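Local atomic coordinates of NEDD8-conjugating enzyme UBC12 (Saccharomyces cerevisiae, PDB entry 3O2U), a protein that accepts the ubiquitin-like protein Rub1 (NEDD8) from its E1 complex as a cysteine thioester and catalyses its covalent attachment to other proteins, chiefly the cullin Cdc53. Residues D42-V47 with G137-F142; E74-Y79 with L143-N148; G80-N85 with K103-P108; I110-N115 with V182-I187. One frame throughout, in Å; residues are numbered along the deposited sequence.

How the contacts relate
None of the four contacts is wholly buried. Contacts 1, 3 and 4 are partly buried, and contact 2 is the most superficial. Contacts 1 and 2 both use the end of helix 131-143 and what follows it, and Phe142 at that end touches residues of all three other contacts. Contacts 3 and 4, whose centres lie about 6 Å apart, share the loop after strand 98-101; backbone bonding of Ser81 to Ile187 and of Lys104 to Asp185 ties them together. Chemistry follows place: contacts 1 and 4 each rest on the methyls of one leucine, proline and tyrosines with a water join the loops of contact 2, and only contact 3 has a direct polar bond across it.

Contact 1 of 4, residues D42-V47 with G137-F142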
loop_
_atom_site.group_PDB
_atom_site.type_symbol
_atom_site.label_atom_id
_atom_site.label_comp_id
_atom_site.label_asym_id
_atom_site.label_seq_id
_atom_site.Cartn_x
_atom_site.Cartn_y
_atom_site.Cartn_z
ATOM N N ASP A 42 4.538 3.953 -14.349
ATOM C CA ASP A 42 5.184 3.136 -15.357
ATOM C C ASP A 42 5.315 1.726 -14.797
ATOM O O ASP A 42 6.394 1.314 -14.385
ATOM C CB ASP A 42 6.559 3.716 -15.680
ATOM C CG ASP A 42 7.190 3.077 -16.892
ATOM O OD1 ASP A 42 6.682 3.298 -18.011
ATOM O OD2 ASP A 42 8.206 2.367 -16.727
ATOM N N LEU A 43 4.208 0.990 -14.768
ATOM C CA LEU A 43 4.163 -0.287 -14.051
ATOM C C LEU A 43 4.726 -1.440 -14.874
ATOM O O LEU A 43 4.487 -1.512 -16.079
ATOM C CB LEU A 43 2.720 -0.621 -13.664
ATOM C CG LEU A 43 1.926 0.314 -12.741
ATOM C CD1 LEU A 43 0.442 -0.044 -12.761
ATOM C CD2 LEU A 43 2.462 0.253 -11.329
ATOM N N PRO A 44 5.461 -2.360 -14.224
ATOM C CA PRO A 44 5.831 -3.587 -14.934
ATOM C C PRO A 44 4.622 -4.513 -15.027
ATOM O O PRO A 44 3.639 -4.324 -14.293
ATOM C CB PRO A 44 6.916 -4.209 -14.045
ATOM C CG PRO A 44 6.706 -3.635 -12.691
ATOM C CD PRO A 44 6.006 -2.307 -12.853
ATOM N N PRO A 45 4.682 -5.507 -15.927
ATOM C CA PRO A 45 3.541 -6.401 -16.166
ATOM C C PRO A 45 3.179 -7.207 -14.919
ATOM O O PRO A 45 2.083 -7.751 -14.835
ATOM C CB PRO A 45 4.045 -7.327 -17.289
ATOM C CG PRO A 45 5.137 -6.555 -17.953
ATOM C CD PRO A 45 5.799 -5.779 -16.847
ATOM N N THR A 46 4.083 -7.247 -13.948
ATOM C CA THR A 46 3.843 -7.968 -12.705
ATOM C C THR A 46 3.003 -7.175 -11.702
ATOM O O THR A 46 2.680 -7.676 -10.625
ATOM C CB THR A 46 5.163 -8.316 -12.034
ATOM O OG1 THR A 46 6.003 -7.157 -12.081
ATOM C CG2 THR A 46 5.850 -9.471 -12.774
ATOM N N VAL A 47 2.659 -5.942 -12.049
ATOM C CA VAL A 47 1.840 -5.128 -11.161
ATOM C C VAL A 47 0.648 -4.524 -11.870
ATOM O O VAL A 47 0.790 -3.854 -12.895
ATOM C CB VAL A 47 2.628 -3.982 -10.513
ATOM C CG1 VAL A 47 1.689 -3.146 -9.599
ATOM C CG2 VAL A 47 3.807 -4.529 -9.706
ATOM N N GLY A 137 8.517 -0.613 -4.380
ATOM C CA GLY A 137 8.915 -1.128 -3.078
ATOM C C GLY A 137 8.144 -2.359 -2.638
ATOM O O GLY A 137 8.717 -3.295 -2.072
ATOM N N LEU A 138 6.841 -2.366 -2.899
ATOM C CA LEU A 138 5.996 -3.521 -2.583
ATOM C C LEU A 138 6.416 -4.718 -3.450
ATOM O O LEU A 138 6.489 -5.845 -2.991
ATOM C CB LEU A 138 4.518 -3.167 -2.796
ATOM C CG LEU A 138 4.002 -2.098 -1.823
ATOM C CD1 LEU A 138 2.555 -1.686 -2.123
ATOM C CD2 LEU A 138 4.141 -2.578 -0.389
ATOM N N LEU A 139 6.717 -4.459 -4.708
ATOM C CA LEU A 139 7.181 -5.528 -5.579
ATOM C C LEU A 139 8.474 -6.126 -5.011
ATOM O O LEU A 139 8.564 -7.330 -4.791
ATOM C CB LEU A 139 7.418 -4.988 -6.978
ATOM C CG LEU A 139 7.899 -6.024 -8.003
ATOM C CD1 LEU A 139 6.976 -7.232 -8.025
ATOM C CD2 LEU A 139 8.016 -5.396 -9.389
ATOM N N PHE A 140 9.449 -5.263 -4.751
ATOM C CA PHE A 140 10.788 -5.657 -4.291
ATOM C C PHE A 140 10.776 -6.483 -2.992
ATOM O O PHE A 140 11.685 -7.275 -2.738
ATOM C CB PHE A 140 11.641 -4.390 -4.117
ATOM C CG PHE A 140 13.123 -4.646 -4.037
ATOM C CD1 PHE A 140 13.826 -5.087 -5.143
ATOM C CD2 PHE A 140 13.814 -4.426 -2.853
ATOM C CE1 PHE A 140 15.204 -5.317 -5.064
ATOM C CE2 PHE A 140 15.184 -4.654 -2.770
ATOM C CZ PHE A 140 15.878 -5.097 -3.874
ATOM N N LEU A 141 9.749 -6.299 -2.166
ATOM C CA LEU A 141 9.591 -7.112 -0.963
ATOM C C LEU A 141 9.502 -8.599 -1.300
ATOM O O LEU A 141 9.922 -9.456 -0.525
ATOM C CB LEU A 141 8.309 -6.726 -0.209
ATOM C CG LEU A 141 8.250 -5.497 0.699
ATOM C CD1 LEU A 141 6.820 -5.305 1.167
ATOM C CD2 LEU A 141 9.172 -5.643 1.897
ATOM N N PHE A 142 8.914 -8.905 -2.444
ATOM C CA PHE A 142 8.721 -10.295 -2.840
ATOM C C PHE A 142 9.902 -10.830 -3.637
ATOM O O PHE A 142 10.124 -12.041 -3.685
ATOM C CB PHE A 142 7.419 -10.443 -3.633
ATOM C CG PHE A 142 6.194 -10.120 -2.815
ATOM C CD1 PHE A 142 5.650 -8.848 -2.834
ATOM C CD2 PHE A 142 5.630 -11.076 -1.987
ATOM C CE1 PHE A 142 4.527 -8.537 -2.065
ATOM C CE2 PHE A 142 4.516 -10.770 -1.193
ATOM C CZ PHE A 142 3.973 -9.494 -1.230
#
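Leu139 reaches from helix 131-143 into the turn that precedes strand 47-51, and one methyl, CD2, makes the closest approach to each of three turn residues. It lies 3.8 Å from Thr46 OG1, 4.0 Å from Pro44 CG and 4.3 Å from Val47 CG2. With CG anti to the backbone N (chi1 -179°), the branched end of the leucine is carried out from the helix surface. Its side chain crosses that of Thr46 at about a right angle and slides past the Pro44 ring in the opposite direction. In Thr46 the hydroxyl stands between the backbone N and the carbonyl carbon (chi1 45°), which turns OG1 toward the leucine.

The turn is a type I beta turn from Pro44 to Val47, closed by a 2.9 Å bond from Val47 N to Pro44 O. Pro45 suits its second position because the ring fixes phi near the value required there. Val47, buried, also packs on Val68 and Ile135, while Leu139 touches Val70, so the small apolar patch continues into the sheet beneath. Such packing of a helix against an antiparallel four-stranded sheet, with the loop from the first UBC-core helix closing one margin, is characteristic of the ubiquitin-conjugating (UBC) fold.

Contact 2 of 4, residues E74-Y79 with L143-N148; sequences EGYYNY and LEPNPN
Pro145 meets the edges of two tyrosine rings. Its CG lies near the plane of each, 4.2 Å from Tyr76 CD2 and 4.1 Å from Tyr77 CE2. The proline slides past Tyr77 in the opposite direction and runs at a slant to Tyr76. A proline suits this spot, since its compact ring presents an apolar corner without a backbone N-H to satisfy. The hydroxyl of Tyr77 is bonded to Phe106 O, which helps to fix the ring that Pro145 abuts.

Nearer the surface, Leu143 and Glu74 cross at about a right angle, with Leu143 CD2 3.9 Å from Glu74 CG. Glu74 CG stands between the backbone N and the carbonyl carbon (chi1 61°), which sets this methylene against the methyl, while the extended chain brings Glu74 OE2 within 4.1 Å of Leu143 CD2. A water links the backbones, accepting from Tyr76 N at 3.0 Å and donating weakly to Leu143 O. The type I turn from Gly75 to Asn78, which carries Tyr76 and Tyr77, is braced by an almost straight bond (172°) from Asn78 ND2 to Gly75 O, 2.6 Å long and in the Asn78 amide plane.

The contact thus joins the loop between strands 65-70 and 82-87 to the exit of helix 131-143. Tyr76 packs on helices 153-160 and 163-174, Tyr77 stacks edge-to-face with Phe142, and Pro145 touches Leu159.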
loop_
_atom_site.group_PDB
_atom_site.type_symbol
_atom_site.label_atom_id
_atom_site.label_comp_id
_atom_site.label_asym_id
_atom_site.label_seq_id
_atom_site.Cartn_x
_atom_site.Cartn_y
_atom_site.Cartn_z
ATOM N N GLU A 74 9.045 -14.230 -10.766
ATOM C CA GLU A 74 10.268 -14.888 -10.324
ATOM C C GLU A 74 10.334 -14.873 -8.790
ATOM O O GLU A 74 9.540 -14.188 -8.140
ATOM C CB GLU A 74 11.502 -14.206 -10.936
ATOM C CG GLU A 74 11.662 -12.735 -10.556
ATOM C CD GLU A 74 12.888 -12.077 -11.202
ATOM O OE1 GLU A 74 13.534 -12.705 -12.076
ATOM O OE2 GLU A 74 13.206 -10.929 -10.833
ATOM N N GLY A 75 11.257 -15.640 -8.209
ATOM C CA GLY A 75 11.419 -15.666 -6.764
ATOM C C GLY A 75 10.485 -16.602 -5.997
ATOM O O GLY A 75 9.708 -17.365 -6.576
ATOM N N TYR A 76 10.554 -16.527 -4.670
ATOM C CA TYR A 76 9.802 -17.430 -3.804
ATOM C C TYR A 76 8.292 -17.406 -4.031
ATOM O O TYR A 76 7.612 -18.429 -3.893
ATOM C CB TYR A 76 10.068 -17.067 -2.357
ATOM C CG TYR A 76 11.472 -17.345 -1.900
ATOM C CD1 TYR A 76 11.984 -18.634 -1.936
ATOM C CD2 TYR A 76 12.281 -16.323 -1.412
ATOM C CE1 TYR A 76 13.259 -18.907 -1.501
ATOM C CE2 TYR A 76 13.561 -16.586 -0.966
ATOM C CZ TYR A 76 14.045 -17.884 -1.016
ATOM O OH TYR A 76 15.321 -18.160 -0.583
ATOM N N TYR A 77 7.781 -16.226 -4.356
ATOM C CA TYR A 77 6.347 -15.989 -4.449
ATOM C C TYR A 77 5.904 -15.966 -5.896
ATOM O O TYR A 77 4.822 -15.489 -6.206
ATOM C CB TYR A 77 5.996 -14.651 -3.769
ATOM C CG TYR A 77 6.392 -14.621 -2.312
ATOM C CD1 TYR A 77 5.502 -15.030 -1.324
ATOM C CD2 TYR A 77 7.670 -14.235 -1.926
ATOM C CE1 TYR A 77 5.864 -15.027 0.008
ATOM C CE2 TYR A 77 8.048 -14.234 -0.600
ATOM C CZ TYR A 77 7.141 -14.642 0.364
ATOM O OH TYR A 77 7.498 -14.629 1.690
ATOM N N ASN A 78 6.752 -16.482 -6.786
ATOM C CA ASN A 78 6.437 -16.496 -8.205
ATOM C C ASN A 78 5.016 -16.971 -8.484
ATOM O O ASN A 78 4.565 -17.998 -7.966
ATOM C CB ASN A 78 7.471 -17.304 -9.008
ATOM C CG ASN A 78 7.429 -18.785 -8.694
ATOM O OD1 ASN A 78 6.664 -19.524 -9.286
ATOM N ND2 ASN A 78 8.243 -19.217 -7.748
ATOM N N TYR A 79 4.315 -16.178 -9.289
ATOM C CA TYR A 79 2.952 -16.460 -9.744
ATOM C C TYR A 79 1.841 -16.444 -8.677
ATOM O O TYR A 79 0.680 -16.751 -8.968
ATOM C CB TYR A 79 2.944 -17.730 -10.592
ATOM C CG TYR A 79 3.791 -17.508 -11.818
ATOM C CD1 TYR A 79 3.267 -16.868 -12.925
ATOM C CD2 TYR A 79 5.133 -17.867 -11.839
ATOM C CE1 TYR A 79 4.027 -16.626 -14.038
ATOM C CE2 TYR A 79 5.915 -17.632 -12.967
ATOM C CZ TYR A 79 5.349 -17.002 -14.061
ATOM O OH TYR A 79 6.093 -16.749 -15.189
ATOM N N LEU A 143 10.651 -9.921 -4.255
ATOM C CA LEU A 143 11.855 -10.282 -4.997
ATOM C C LEU A 143 13.055 -10.440 -4.069
ATOM O O LEU A 143 13.917 -11.293 -4.287
ATOM C CB LEU A 143 12.153 -9.226 -6.057
ATOM C CG LEU A 143 10.994 -9.056 -7.025
ATOM C CD1 LEU A 143 11.320 -8.036 -8.110
ATOM C CD2 LEU A 143 10.631 -10.398 -7.630
ATOM N N GLU A 144 13.110 -9.608 -3.040
ATOM C CA GLU A 144 14.170 -9.683 -2.047
ATOM C C GLU A 144 13.636 -9.533 -0.632
ATOM O O GLU A 144 13.773 -8.469 -0.016
ATOM C CB GLU A 144 15.256 -8.641 -2.334
ATOM C CG GLU A 144 16.306 -9.111 -3.328
ATOM C CD GLU A 144 17.054 -10.346 -2.835
ATOM O OE1 GLU A 144 17.879 -10.217 -1.896
ATOM O OE2 GLU A 144 16.814 -11.445 -3.386
ATOM N N PRO A 145 13.017 -10.604 -0.104
ATOM C CA PRO A 145 12.528 -10.558 1.271
ATOM C C PRO A 145 13.711 -10.397 2.212
ATOM O O PRO A 145 14.787 -10.929 1.952
ATOM C CB PRO A 145 11.893 -11.944 1.475
ATOM C CG PRO A 145 11.654 -12.475 0.119
ATOM C CD PRO A 145 12.740 -11.899 -0.747
ATOM N N ASN A 146 13.493 -9.673 3.296
ATOM C CA ASN A 146 14.539 -9.361 4.251
ATOM C C ASN A 146 14.129 -9.885 5.620
ATOM O O ASN A 146 13.064 -9.535 6.127
ATOM C CB ASN A 146 14.729 -7.839 4.294
ATOM C CG ASN A 146 15.796 -7.399 5.276
ATOM O OD1 ASN A 146 16.491 -8.220 5.877
ATOM N ND2 ASN A 146 15.932 -6.088 5.442
ATOM N N PRO A 147 14.971 -10.727 6.234
ATOM C CA PRO A 147 14.575 -11.262 7.539
ATOM C C PRO A 147 14.784 -10.270 8.682
ATOM O O PRO A 147 14.496 -10.606 9.833
ATOM C CB PRO A 147 15.496 -12.477 7.722
ATOM C CG PRO A 147 16.642 -12.273 6.772
ATOM C CD PRO A 147 16.337 -11.119 5.854
ATOM N N ASN A 148 15.244 -9.061 8.374
ATOM C CA ASN A 148 15.623 -8.098 9.409
ATOM C C ASN A 148 14.530 -7.136 9.883
ATOM O O ASN A 148 14.749 -6.343 10.801
ATOM C CB ASN A 148 16.867 -7.324 8.971
ATOM C CG ASN A 148 18.061 -8.236 8.741
ATOM O OD1 ASN A 148 18.353 -9.108 9.562
ATOM N ND2 ASN A 148 18.747 -8.050 7.620
HETATM O O HOH W 1 11.980 -14.043 -3.820
#

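Contact 3 of 4, residues G80-N85 with K103-P108; sequences GSINFN and KKIFHP
Lys103 curls round the side-chain carbonyl of Asn83, joining the third strand of the antiparallel UBC sheet to the chain that leaves the fourth. That chain runs on into the His-Pro-Asn motif of E2 enzymes, in which His107 NE2 bonds to Asn109 OD1.

From CB, which points toward strand 82-87, Lys103 continues to CG, 3.2 Å from Asn83 OD1 and, more loosely, 4.4 Å from Ser81 O. There the chain bends (chi2 -63°) and passes CD and CE alongside the same Asn83 oxygen, CE at 3.8 Å. A second bend, at chi4, returns NZ to OD1 for a 2.8 Å hydrogen bond. A long flexible lysine is suited to such a loop, as its methylenes flank the amide while its ammonium group donates to the oxygen. Asn83 answers with both ends, since ND2 bonds to Glu67 OE2 and to a water that NZ also reaches, weakly.

On the buried side, Ile82 CG2 and Ile105 CD1 meet at 4.2 Å, the two side chains crossing at about a right angle; both also pack on Phe142. Branched isoleucines fill this interior well. Back at the polar end, Lys103 NZ approaches Asn83 OD1 from above the carbonyl plane, 39° out of it, with a C=O...N angle of 111°.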
loop_
_atom_site.group_PDB
_atom_site.type_symbol
_atom_site.label_atom_id
_atom_site.label_comp_id
_atom_site.label_asym_id
_atom_site.label_seq_id
_atom_site.Cartn_x
_atom_site.Cartn_y
_atom_site.Cartn_z
ATOM N N GLY A 80 2.192 -16.066 -7.454
ATOM C CA GLY A 80 1.177 -15.754 -6.454
ATOM C C GLY A 80 0.693 -14.321 -6.637
ATOM O O GLY A 80 1.456 -13.464 -7.071
ATOM N N SER A 81 -0.568 -14.049 -6.310
ATOM C CA SER A 81 -1.097 -12.688 -6.411
ATOM C C SER A 81 -1.364 -12.081 -5.023
ATOM O O SER A 81 -2.236 -12.555 -4.294
ATOM C CB SER A 81 -2.370 -12.673 -7.271
ATOM O OG SER A 81 -2.068 -13.000 -8.621
ATOM N N ILE A 82 -0.605 -11.053 -4.656
ATOM C CA ILE A 82 -0.790 -10.397 -3.361
ATOM C C ILE A 82 -1.347 -9.004 -3.571
ATOM O O ILE A 82 -0.722 -8.180 -4.226
ATOM C CB ILE A 82 0.515 -10.305 -2.556
ATOM C CG1 ILE A 82 1.189 -11.686 -2.453
ATOM C CG2 ILE A 82 0.227 -9.734 -1.171
ATOM C CD1 ILE A 82 2.122 -12.028 -3.640
ATOM N N ASN A 83 -2.554 -8.750 -3.077
ATOM C CA ASN A 83 -3.139 -7.433 -3.270
ATOM C C ASN A 83 -3.055 -6.568 -2.018
ATOM O O ASN A 83 -3.060 -7.077 -0.892
ATOM C CB ASN A 83 -4.573 -7.503 -3.847
ATOM C CG ASN A 83 -5.535 -8.301 -2.972
ATOM O OD1 ASN A 83 -5.133 -9.179 -2.213
ATOM N ND2 ASN A 83 -6.827 -7.997 -3.094
ATOM N N PHE A 84 -2.957 -5.258 -2.235
ATOM C CA PHE A 84 -2.813 -4.274 -1.162
ATOM C C PHE A 84 -3.810 -3.151 -1.416
ATOM O O PHE A 84 -4.084 -2.797 -2.563
ATOM C CB PHE A 84 -1.416 -3.628 -1.167
ATOM C CG PHE A 84 -0.288 -4.593 -0.943
ATOM C CD1 PHE A 84 0.252 -4.779 0.328
ATOM C CD2 PHE A 84 0.237 -5.320 -2.004
ATOM C CE1 PHE A 84 1.320 -5.677 0.530
ATOM C CE2 PHE A 84 1.302 -6.213 -1.808
ATOM C CZ PHE A 84 1.838 -6.392 -0.547
ATOM N N ASN A 85 -4.332 -2.577 -0.344
ATOM C CA ASN A 85 -5.100 -1.348 -0.457
ATOM C C ASN A 85 -4.188 -0.210 -0.034
ATOM O O ASN A 85 -3.455 -0.334 0.950
ATOM C CB ASN A 85 -6.331 -1.383 0.446
ATOM C CG ASN A 85 -7.609 -1.735 -0.303
ATOM O OD1 ASN A 85 -7.625 -1.832 -1.529
ATOM N ND2 ASN A 85 -8.686 -1.932 0.440
ATOM N N LYS A 103 -4.222 -10.024 1.978
ATOM C CA LYS A 103 -4.129 -11.476 2.020
ATOM C C LYS A 103 -3.272 -11.924 3.201
ATOM O O LYS A 103 -2.280 -11.278 3.531
ATOM C CB LYS A 103 -3.513 -12.010 0.716
ATOM C CG LYS A 103 -4.404 -11.844 -0.520
ATOM C CD LYS A 103 -5.696 -12.642 -0.382
ATOM C CE LYS A 103 -6.469 -12.745 -1.718
ATOM N NZ LYS A 103 -6.812 -11.419 -2.305
ATOM N N LYS A 104 -3.656 -13.029 3.833
ATOM C CA LYS A 104 -2.795 -13.664 4.817
ATOM C C LYS A 104 -1.677 -14.365 4.063
ATOM O O LYS A 104 -1.900 -15.385 3.382
ATOM C CB LYS A 104 -3.581 -14.685 5.641
ATOM C CG LYS A 104 -4.832 -14.115 6.300
ATOM C CD LYS A 104 -5.349 -15.066 7.377
ATOM C CE LYS A 104 -6.765 -14.699 7.816
ATOM N NZ LYS A 104 -7.532 -15.912 8.271
ATOM N N ILE A 105 -0.474 -13.816 4.153
ATOM C CA ILE A 105 0.650 -14.426 3.446
ATOM C C ILE A 105 1.857 -14.658 4.358
ATOM O O ILE A 105 2.047 -13.964 5.358
ATOM C CB ILE A 105 1.053 -13.640 2.170
ATOM C CG1 ILE A 105 1.708 -12.318 2.527
ATOM C CG2 ILE A 105 -0.163 -13.391 1.246
ATOM C CD1 ILE A 105 2.689 -11.875 1.470
ATOM N N PHE A 106 2.667 -15.645 3.996
ATOM C CA PHE A 106 3.838 -16.009 4.784
ATOM C C PHE A 106 5.031 -15.190 4.301
ATOM O O PHE A 106 5.685 -15.554 3.336
ATOM C CB PHE A 106 4.127 -17.493 4.600
ATOM C CG PHE A 106 5.071 -18.057 5.610
ATOM C CD1 PHE A 106 4.719 -18.109 6.953
ATOM C CD2 PHE A 106 6.299 -18.570 5.216
ATOM C CE1 PHE A 106 5.579 -18.645 7.886
ATOM C CE2 PHE A 106 7.168 -19.106 6.151
ATOM C CZ PHE A 106 6.810 -19.143 7.481
ATOM N N HIS A 107 5.284 -14.064 4.956
ATOM C CA HIS A 107 6.361 -13.175 4.541
ATOM C C HIS A 107 6.914 -12.460 5.773
ATOM O O HIS A 107 6.153 -11.986 6.614
ATOM C CB HIS A 107 5.836 -12.158 3.524
ATOM C CG HIS A 107 6.903 -11.290 2.940
ATOM N ND1 HIS A 107 7.338 -11.421 1.642
ATOM C CD2 HIS A 107 7.636 -10.293 3.487
ATOM C CE1 HIS A 107 8.283 -10.527 1.403
ATOM N NE2 HIS A 107 8.489 -9.841 2.512
ATOM N N PRO A 108 8.244 -12.394 5.895
ATOM C CA PRO A 108 8.841 -11.821 7.109
ATOM C C PRO A 108 8.388 -10.381 7.359
ATOM O O PRO A 108 8.296 -9.967 8.515
ATOM C CB PRO A 108 10.347 -11.854 6.823
ATOM C CG PRO A 108 10.485 -12.138 5.371
ATOM C CD PRO A 108 9.254 -12.848 4.927
HETATM O O HOH W 2 -9.190 -9.111 -1.474
#

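Contact 4 of 4, residues I110-N115 with V182-I187; sequences IDLKGN and VKYDNI
Leu112 holds the second position of a type I beta turn from Asp111 to Gly114, closed by Gly114 N to Asp111 O, and its CA lies 9.0 Å from the CA of Tyr184, so that side chains alone bridge the gap. The turn belongs to the loop of the UBC fold between strand 98-101 and helix 131-143, and it faces the C-terminal tail at strand 182-183.

Leu112 holds CG beside its backbone N, anti to the carbonyl carbon (chi1 -64°), and reaches Val182 tip to tip. Both leucine methyls, CD1 and CD2, touch Val182 CG2, each at 3.9 Å. CD2 also comes 3.6 Å from Tyr184 CE1, the side chains crossing at about a right angle. Leucine fits here because its fork can touch a branched valine and an aromatic ring at once, although much of the residue remains exposed.

The turn that presents it is stiffened from within. Asp111 OD1 accepts from Asn115 N at 2.9 Å and, weakly, from Lys113 N, while Gly114 takes up positive phi (97°), a conformation well suited to glycine. Tyr184 is placed by its neighbours: its ring stacks edge-to-face with Phe106 and packs on Thr173 of helix 163-174. Its hydroxyl makes a weak hydrogen bond with Asn152 ND2, and Tyr184 OH lies 4.0 Å from Leu112 CD2.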
loop_
_atom_site.group_PDB
_atom_site.type_symbol
_atom_site.label_atom_id
_atom_site.label_comp_id
_atom_site.label_asym_id
_atom_site.label_seq_id
_atom_site.Cartn_x
_atom_site.Cartn_y
_atom_site.Cartn_z
ATOM N N ILE A 110 5.450 -8.800 6.536
ATOM C CA ILE A 110 4.006 -8.556 6.597
ATOM C C ILE A 110 3.391 -9.381 7.725
ATOM O O ILE A 110 3.653 -10.578 7.825
ATOM C CB ILE A 110 3.325 -8.906 5.244
ATOM C CG1 ILE A 110 4.086 -8.227 4.104
ATOM C CG2 ILE A 110 1.836 -8.496 5.255
ATOM C CD1 ILE A 110 3.704 -8.694 2.733
ATOM N N ASP A 111 2.607 -8.750 8.597
ATOM C CA ASP A 111 2.006 -9.489 9.706
ATOM C C ASP A 111 0.611 -9.998 9.359
ATOM O O ASP A 111 0.086 -9.724 8.281
ATOM C CB ASP A 111 2.017 -8.682 11.019
ATOM C CG ASP A 111 1.085 -7.487 10.990
ATOM O OD1 ASP A 111 0.143 -7.471 10.163
ATOM O OD2 ASP A 111 1.297 -6.568 11.815
ATOM N N LEU A 112 0.019 -10.769 10.259
ATOM C CA LEU A 112 -1.253 -11.407 9.957
ATOM C C LEU A 112 -2.417 -10.432 9.977
ATOM O O LEU A 112 -3.531 -10.786 9.592
ATOM C CB LEU A 112 -1.517 -12.583 10.900
ATOM C CG LEU A 112 -0.500 -13.713 10.738
ATOM C CD1 LEU A 112 -0.690 -14.730 11.857
ATOM C CD2 LEU A 112 -0.626 -14.367 9.373
ATOM N N LYS A 113 -2.153 -9.206 10.424
ATOM C CA LYS A 113 -3.147 -8.140 10.391
ATOM C C LYS A 113 -3.136 -7.353 9.065
ATOM O O LYS A 113 -4.012 -6.520 8.821
ATOM C CB LYS A 113 -2.921 -7.186 11.564
ATOM C CG LYS A 113 -3.433 -7.715 12.903
ATOM N N GLY A 114 -2.153 -7.616 8.212
ATOM C CA GLY A 114 -2.041 -6.884 6.960
ATOM C C GLY A 114 -1.065 -5.714 6.999
ATOM O O GLY A 114 -0.846 -5.056 5.975
ATOM N N ASN A 115 -0.480 -5.448 8.170
ATOM C CA ASN A 115 0.576 -4.449 8.304
ATOM C C ASN A 115 1.824 -4.779 7.484
ATOM O O ASN A 115 2.284 -5.924 7.458
ATOM C CB ASN A 115 0.960 -4.270 9.785
ATOM C CG ASN A 115 -0.164 -3.688 10.611
ATOM O OD1 ASN A 115 -0.594 -4.284 11.598
ATOM N ND2 ASN A 115 -0.659 -2.522 10.203
ATOM N N VAL A 182 -1.247 -21.408 11.955
ATOM C CA VAL A 182 -1.944 -20.354 11.234
ATOM C C VAL A 182 -2.146 -20.728 9.769
ATOM O O VAL A 182 -1.231 -21.216 9.101
ATOM C CB VAL A 182 -1.269 -18.973 11.433
ATOM C CG1 VAL A 182 0.058 -19.127 12.140
ATOM C CG2 VAL A 182 -1.127 -18.213 10.113
ATOM N N LYS A 183 -3.374 -20.532 9.301
ATOM C CA LYS A 183 -3.741 -20.852 7.937
ATOM C C LYS A 183 -3.565 -19.629 7.034
ATOM O O LYS A 183 -3.986 -18.524 7.372
ATOM C CB LYS A 183 -5.189 -21.347 7.863
ATOM C CG LYS A 183 -5.546 -21.946 6.499
ATOM C CD LYS A 183 -6.962 -21.612 6.067
ATOM C CE LYS A 183 -7.000 -21.224 4.577
ATOM N NZ LYS A 183 -6.800 -22.378 3.661
ATOM N N TYR A 184 -2.941 -19.838 5.885
ATOM C CA TYR A 184 -2.696 -18.752 4.961
ATOM C C TYR A 184 -3.639 -18.877 3.774
ATOM O O TYR A 184 -4.161 -19.965 3.500
ATOM C CB TYR A 184 -1.220 -18.758 4.542
ATOM C CG TYR A 184 -0.330 -18.393 5.712
ATOM C CD1 TYR A 184 0.058 -17.075 5.922
ATOM C CD2 TYR A 184 0.064 -19.350 6.640
ATOM C CE1 TYR A 184 0.843 -16.719 7.015
ATOM C CE2 TYR A 184 0.855 -19.008 7.735
ATOM C CZ TYR A 184 1.244 -17.688 7.911
ATOM O OH TYR A 184 2.017 -17.313 8.991
ATOM N N ASP A 185 -3.846 -17.772 3.058
ATOM C CA ASP A 185 -4.765 -17.777 1.920
ATOM C C ASP A 185 -4.184 -18.442 0.675
ATOM O O ASP A 185 -2.988 -18.379 0.426
ATOM C CB ASP A 185 -5.170 -16.352 1.564
ATOM C CG ASP A 185 -6.063 -15.726 2.613
ATOM O OD1 ASP A 185 -6.793 -16.471 3.305
ATOM O OD2 ASP A 185 -6.041 -14.489 2.731
ATOM N N ASN A 186 -5.057 -19.063 -0.106
ATOM C CA ASN A 186 -4.708 -19.572 -1.421
ATOM C C ASN A 186 -4.634 -18.415 -2.400
ATOM O O ASN A 186 -5.659 -17.820 -2.738
ATOM C CB ASN A 186 -5.762 -20.582 -1.871
ATOM C CG ASN A 186 -5.405 -21.253 -3.189
ATOM O OD1 ASN A 186 -4.928 -20.606 -4.122
ATOM N ND2 ASN A 186 -5.653 -22.551 -3.274
ATOM N N ILE A 187 -3.425 -18.075 -2.848
ATOM C CA ILE A 187 -3.264 -16.951 -3.758
ATOM C C ILE A 187 -2.694 -17.334 -5.138
ATOM O O ILE A 187 -2.346 -16.455 -5.924
ATOM C CB ILE A 187 -2.380 -15.821 -3.147
ATOM C CG1 ILE A 187 -0.948 -16.316 -2.903
ATOM C CG2 ILE A 187 -2.974 -15.286 -1.853
ATOM C CD1 ILE A 187 -0.003 -15.218 -2.409
#